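Long-range contact in Pre-mRNA splicing helicase-like protein (Chaetomium thermophilum, PDB 4RVQ), which is the spliceosomal helicase Brr2, whose noncanonical PWI domain in the N-terminal region probably mediates protein-protein or protein-RNA interactions during pre-mRNA splicing: residues Trp23-Tyr32 with Phe74-Leu85. Sequence-based numbering, arbitrary orientation.
Sequences WLQRQIGRVY and FDYEHHELVQKL
The helical segments 23-29 and 79-85 of this all-helical PWI domain, the latter part of helix 79-87, run antiparallel, with Leu-24 level with Leu-85 and Gln-27 with Leu-81, their axes at 165° and no closer than 11.6 Å, a spacing that leaves side chains to fill the interface. At the inner end, Leu-85 CD2 lies 3.6 Å from Leu-24 CD1, the two side chains crossing at about a right angle, and also meets CZ3 of the Trp-23 indole. Leu-46 of helix 35-50 and Val-92 of helix 89-99 continue this core around Leu-24. Ile-28 CG1 reaches the edge of the Phe-74 ring, 3.7 Å from CZ. Phe-74 CD2 in turn comes to the edge of the Tyr-32 ring, near its plane, 3.9 Å from CE2.

Phe-74 starts a type I' turn closing on Glu-77, and Asp-75, with positive phi, completes the Schellman motif ending helix 63-73. The Tyr-32 hydroxyl donates to Asp-75 OD2 at 2.7 Å, from above the carboxylate plane, ring and carboxylate being turned 64° apart. A phenylalanine in place of Tyr-32 would probably keep the ring contact with Phe-74 but leave Asp-75 without this donor, loosening the tie to the turn.

On the more open flank, Gln-27, in the conformer described, one of two, folds back so that NE2 bonds to Trp-23 O. In this conformer OE1 accepts from Arg-30 NH1 and from a water, and that water accepts from Lys-84 NZ at 2.6 Å, joining the helices through solvent.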
loop_
_atom_site.group_PDB
_atom_site.type_symbol
_atom_site.label_atom_id
_atom_site.label_comp_id
_atom_site.label_asym_id
_atom_site.label_seq_id
_atom_site.Cartn_x
_atom_site.Cartn_y
_atom_site.Cartn_z
ATOM N N TRP A 23 -3.350 7.553 -2.599
ATOM C CA TRP A 23 -2.943 6.608 -3.632
ATOM C C TRP A 23 -3.709 5.303 -3.530
ATOM O O TRP A 23 -4.218 4.791 -4.524
ATOM C CB TRP A 23 -1.429 6.368 -3.496
ATOM C CG TRP A 23 -0.863 5.385 -4.533
ATOM C CD1 TRP A 23 -0.369 5.711 -5.773
ATOM C CD2 TRP A 23 -0.805 3.960 -4.437
ATOM N NE1 TRP A 23 0.030 4.571 -6.433
ATOM C CE2 TRP A 23 -0.246 3.480 -5.643
ATOM C CE3 TRP A 23 -1.151 3.041 -3.457
ATOM C CZ2 TRP A 23 -0.012 2.125 -5.876
ATOM C CZ3 TRP A 23 -0.922 1.675 -3.701
ATOM C CH2 TRP A 23 -0.372 1.249 -4.895
ATOM N N LEU A 24 -3.786 4.746 -2.322
ATOM C CA LEU A 24 -4.454 3.459 -2.148
ATOM C C LEU A 24 -5.926 3.572 -2.519
ATOM O O LEU A 24 -6.490 2.726 -3.233
ATOM C CB LEU A 24 -4.262 2.944 -0.737
ATOM C CG LEU A 24 -4.996 1.643 -0.414
ATOM C CD1 LEU A 24 -4.586 0.501 -1.343
ATOM C CD2 LEU A 24 -4.809 1.271 1.027
ATOM N N GLN A 25 -6.596 4.615 -1.995
ATOM C CA GLN A 25 -7.997 4.836 -2.286
ATOM C C GLN A 25 -8.230 4.945 -3.782
ATOM O O GLN A 25 -9.239 4.448 -4.303
ATOM C CB GLN A 25 -8.482 6.065 -1.529
ATOM C CG GLN A 25 -9.976 6.221 -1.648
ATOM C CD GLN A 25 -10.561 7.289 -0.747
ATOM O OE1 GLN A 25 -9.951 7.685 0.235
ATOM N NE2 GLN A 25 -11.749 7.729 -1.078
ATOM N N ARG A 26 -7.326 5.610 -4.512
ATOM C CA ARG A 26 -7.473 5.713 -5.968
ATOM C C ARG A 26 -7.309 4.386 -6.648
ATOM O O ARG A 26 -8.028 4.101 -7.604
ATOM C CB ARG A 26 -6.491 6.665 -6.628
ATOM C CG ARG A 26 -6.763 8.081 -6.388
ATOM C CD ARG A 26 -5.966 8.989 -7.346
ATOM N NE ARG A 26 -4.523 8.754 -7.310
ATOM C CZ ARG A 26 -3.701 9.186 -6.357
ATOM N NH1 ARG A 26 -4.146 9.917 -5.344
ATOM N NH2 ARG A 26 -2.413 8.884 -6.409
ATOM N N GLN A 27 -6.400 3.539 -6.164
ATOM C CA GLN A 27 -6.290 2.227 -6.805
ATOM C C GLN A 27 -7.567 1.435 -6.587
ATOM O O GLN A 27 -8.057 0.770 -7.498
ATOM C CB GLN A 27 -5.118 1.423 -6.265
ATOM C CG GLN A 27 -3.809 2.134 -6.189
ATOM C CD GLN A 27 -3.534 2.983 -7.420
ATOM O OE1 GLN A 27 -3.446 2.449 -8.531
ATOM N NE2 GLN A 27 -3.379 4.300 -7.237
ATOM N N ILE A 28 -8.107 1.469 -5.376
ATOM C CA ILE A 28 -9.323 0.748 -5.059
ATOM C C ILE A 28 -10.512 1.354 -5.797
ATOM O O ILE A 28 -11.388 0.627 -6.288
ATOM C CB ILE A 28 -9.529 0.793 -3.544
ATOM C CG1 ILE A 28 -8.444 -0.051 -2.863
ATOM C CG2 ILE A 28 -10.951 0.346 -3.184
ATOM C CD1 ILE A 28 -8.499 -0.010 -1.323
ATOM N N GLY A 29 -10.524 2.676 -5.928
ATOM C CA GLY A 29 -11.627 3.372 -6.563
ATOM C C GLY A 29 -11.796 3.056 -8.040
ATOM O O GLY A 29 -12.871 3.257 -8.631
ATOM N N ARG A 30 -10.742 2.594 -8.699
ATOM C CA ARG A 30 -10.881 2.180 -10.085
ATOM C C ARG A 30 -11.761 0.965 -10.226
ATOM O O ARG A 30 -12.370 0.782 -11.270
ATOM C CB ARG A 30 -9.527 1.878 -10.660
ATOM C CG ARG A 30 -8.732 3.130 -10.804
ATOM C CD ARG A 30 -7.722 3.070 -11.921
ATOM N NE ARG A 30 -6.835 4.221 -11.821
ATOM C CZ ARG A 30 -5.715 4.236 -11.095
ATOM N NH1 ARG A 30 -5.341 3.147 -10.422
ATOM N NH2 ARG A 30 -4.967 5.335 -11.021
ATOM N N VAL A 31 -11.840 0.146 -9.171
ATOM C CA VAL A 31 -12.677 -1.046 -9.126
ATOM C C VAL A 31 -14.013 -0.770 -8.410
ATOM O O VAL A 31 -15.026 -1.370 -8.761
ATOM C CB VAL A 31 -11.955 -2.213 -8.365
ATOM C CG1 VAL A 31 -12.897 -3.378 -8.184
ATOM C CG2 VAL A 31 -10.686 -2.625 -9.031
ATOM N N TYR A 32 -13.999 0.098 -7.406
ATOM C CA TYR A 32 -15.158 0.424 -6.588
ATOM C C TYR A 32 -15.377 1.931 -6.659
ATOM O O TYR A 32 -14.849 2.685 -5.842
ATOM C CB TYR A 32 -14.916 -0.002 -5.134
ATOM C CG TYR A 32 -14.750 -1.501 -4.998
ATOM C CD1 TYR A 32 -15.853 -2.337 -4.992
ATOM C CD2 TYR A 32 -13.497 -2.079 -4.942
ATOM C CE1 TYR A 32 -15.703 -3.722 -4.922
ATOM C CE2 TYR A 32 -13.340 -3.450 -4.864
ATOM C CZ TYR A 32 -14.430 -4.260 -4.874
ATOM O OH TYR A 32 -14.276 -5.623 -4.803
ATOM N N PHE A 74 -11.725 -7.818 -1.834
ATOM C CA PHE A 74 -11.842 -7.513 -3.252
ATOM C C PHE A 74 -12.779 -8.513 -3.964
ATOM O O PHE A 74 -12.698 -8.671 -5.184
ATOM C CB PHE A 74 -10.449 -7.440 -3.894
ATOM C CG PHE A 74 -9.713 -6.155 -3.565
ATOM C CD1 PHE A 74 -8.918 -6.049 -2.422
ATOM C CD2 PHE A 74 -9.834 -5.041 -4.390
ATOM C CE1 PHE A 74 -8.282 -4.846 -2.126
ATOM C CE2 PHE A 74 -9.187 -3.855 -4.102
ATOM C CZ PHE A 74 -8.419 -3.758 -2.980
ATOM N N ASP A 75 -13.664 -9.166 -3.203
ATOM C CA ASP A 75 -14.727 -9.975 -3.820
ATOM C C ASP A 75 -14.202 -11.097 -4.724
ATOM O O ASP A 75 -14.878 -11.524 -5.684
ATOM C CB ASP A 75 -15.705 -9.077 -4.575
ATOM C CG ASP A 75 -16.401 -8.110 -3.657
ATOM O OD1 ASP A 75 -16.875 -8.548 -2.583
ATOM O OD2 ASP A 75 -16.497 -6.912 -3.994
ATOM N N TYR A 76 -13.026 -11.607 -4.371
ATOM C CA TYR A 76 -12.422 -12.776 -5.041
ATOM C C TYR A 76 -12.138 -12.478 -6.499
ATOM O O TYR A 76 -11.972 -13.409 -7.310
ATOM C CB TYR A 76 -13.298 -14.019 -4.839
ATOM C CG TYR A 76 -13.631 -14.280 -3.390
ATOM C CD1 TYR A 76 -12.641 -14.577 -2.489
ATOM C CD2 TYR A 76 -14.927 -14.134 -2.909
ATOM C CE1 TYR A 76 -12.902 -14.764 -1.175
ATOM C CE2 TYR A 76 -15.206 -14.333 -1.585
ATOM C CZ TYR A 76 -14.196 -14.633 -0.713
ATOM O OH TYR A 76 -14.453 -14.865 0.610
ATOM N N GLU A 77 -11.972 -11.196 -6.803
ATOM C CA GLU A 77 -11.555 -10.784 -8.103
ATOM C C GLU A 77 -10.408 -9.774 -7.950
ATOM O O GLU A 77 -9.936 -9.489 -6.873
ATOM C CB GLU A 77 -12.712 -10.188 -8.887
ATOM C CG GLU A 77 -13.747 -11.250 -9.256
ATOM C CD GLU A 77 -15.057 -10.683 -9.716
ATOM O OE1 GLU A 77 -15.212 -9.447 -9.732
ATOM O OE2 GLU A 77 -15.932 -11.487 -10.060
ATOM N N HIS A 78 -9.922 -9.279 -9.071
ATOM C CA HIS A 78 -8.913 -8.233 -8.981
ATOM C C HIS A 78 -7.629 -8.812 -8.304
ATOM O O HIS A 78 -6.985 -8.090 -7.541
ATOM C CB HIS A 78 -9.459 -6.996 -8.175
ATOM C CG HIS A 78 -10.896 -6.653 -8.469
ATOM N ND1 HIS A 78 -11.321 -6.257 -9.717
ATOM C CD2 HIS A 78 -12.015 -6.712 -7.700
ATOM C CE1 HIS A 78 -12.627 -6.066 -9.705
ATOM N NE2 HIS A 78 -13.075 -6.332 -8.490
ATOM N N HIS A 79 -7.267 -10.070 -8.554
ATOM C CA HIS A 79 -6.108 -10.652 -7.875
ATOM C C HIS A 79 -4.806 -9.897 -8.153
ATOM O O HIS A 79 -3.925 -9.811 -7.297
ATOM C CB HIS A 79 -5.920 -12.156 -8.186
ATOM C CG HIS A 79 -4.995 -12.794 -7.219
ATOM N ND1 HIS A 79 -5.420 -13.295 -6.005
ATOM C CD2 HIS A 79 -3.645 -12.882 -7.219
ATOM C CE1 HIS A 79 -4.364 -13.723 -5.327
ATOM N NE2 HIS A 79 -3.281 -13.503 -6.048
ATOM N N GLU A 80 -4.666 -9.357 -9.345
ATOM C CA GLU A 80 -3.453 -8.592 -9.649
ATOM C C GLU A 80 -3.310 -7.385 -8.710
ATOM O O GLU A 80 -2.208 -7.062 -8.251
ATOM C CB GLU A 80 -3.404 -8.168 -11.118
ATOM C CG GLU A 80 -3.204 -9.337 -12.081
ATOM C CD GLU A 80 -2.836 -8.894 -13.480
ATOM O OE1 GLU A 80 -2.840 -7.680 -13.764
ATOM O OE2 GLU A 80 -2.530 -9.778 -14.303
ATOM N N LEU A 81 -4.418 -6.711 -8.409
ATOM C CA LEU A 81 -4.375 -5.576 -7.485
ATOM C C LEU A 81 -4.039 -6.093 -6.097
ATOM O O LEU A 81 -3.199 -5.523 -5.388
ATOM C CB LEU A 81 -5.691 -4.811 -7.532
ATOM C CG LEU A 81 -5.803 -3.679 -6.515
ATOM C CD1 LEU A 81 -4.650 -2.689 -6.646
ATOM C CD2 LEU A 81 -7.105 -2.939 -6.738
ATOM N N VAL A 82 -4.695 -7.181 -5.687
ATOM C CA VAL A 82 -4.397 -7.787 -4.401
ATOM C C VAL A 82 -2.882 -8.054 -4.250
ATOM O O VAL A 82 -2.257 -7.667 -3.258
ATOM C CB VAL A 82 -5.175 -9.100 -4.229
ATOM C CG1 VAL A 82 -4.689 -9.834 -3.007
ATOM C CG2 VAL A 82 -6.662 -8.820 -4.117
ATOM N N GLN A 83 -2.279 -8.714 -5.241
ATOM C CA GLN A 83 -0.828 -9.062 -5.156
ATOM C C GLN A 83 0.011 -7.811 -5.176
ATOM O O GLN A 83 0.999 -7.750 -4.483
ATOM C CB GLN A 83 -0.236 -10.023 -6.251
ATOM C CG GLN A 83 1.396 -10.330 -6.142
ATOM C CD GLN A 83 1.953 -11.445 -7.140
ATOM O OE1 GLN A 83 1.162 -11.995 -7.918
ATOM N NE2 GLN A 83 3.343 -11.738 -7.157
ATOM N N LYS A 84 -0.353 -6.821 -5.987
ATOM C CA LYS A 84 0.414 -5.577 -5.999
ATOM C C LYS A 84 0.469 -4.943 -4.603
ATOM O O LYS A 84 1.505 -4.447 -4.160
ATOM C CB LYS A 84 -0.187 -4.593 -7.004
ATOM C CG LYS A 84 0.511 -3.260 -7.073
ATOM C CD LYS A 84 0.049 -2.425 -8.245
ATOM C CE LYS A 84 0.716 -1.110 -8.360
ATOM N NZ LYS A 84 -0.013 -0.310 -9.382
ATOM N N LEU A 85 -0.673 -4.942 -3.918
ATOM C CA LEU A 85 -0.715 -4.359 -2.593
ATOM C C LEU A 85 0.133 -5.156 -1.596
ATOM O O LEU A 85 0.885 -4.625 -0.803
ATOM C CB LEU A 85 -2.165 -4.242 -2.104
ATOM C CG LEU A 85 -3.032 -3.288 -2.948
ATOM C CD1 LEU A 85 -4.435 -3.245 -2.346
ATOM C CD2 LEU A 85 -2.437 -1.886 -3.074
HETATM O O HOH W 1 -2.493 -0.085 -8.645
#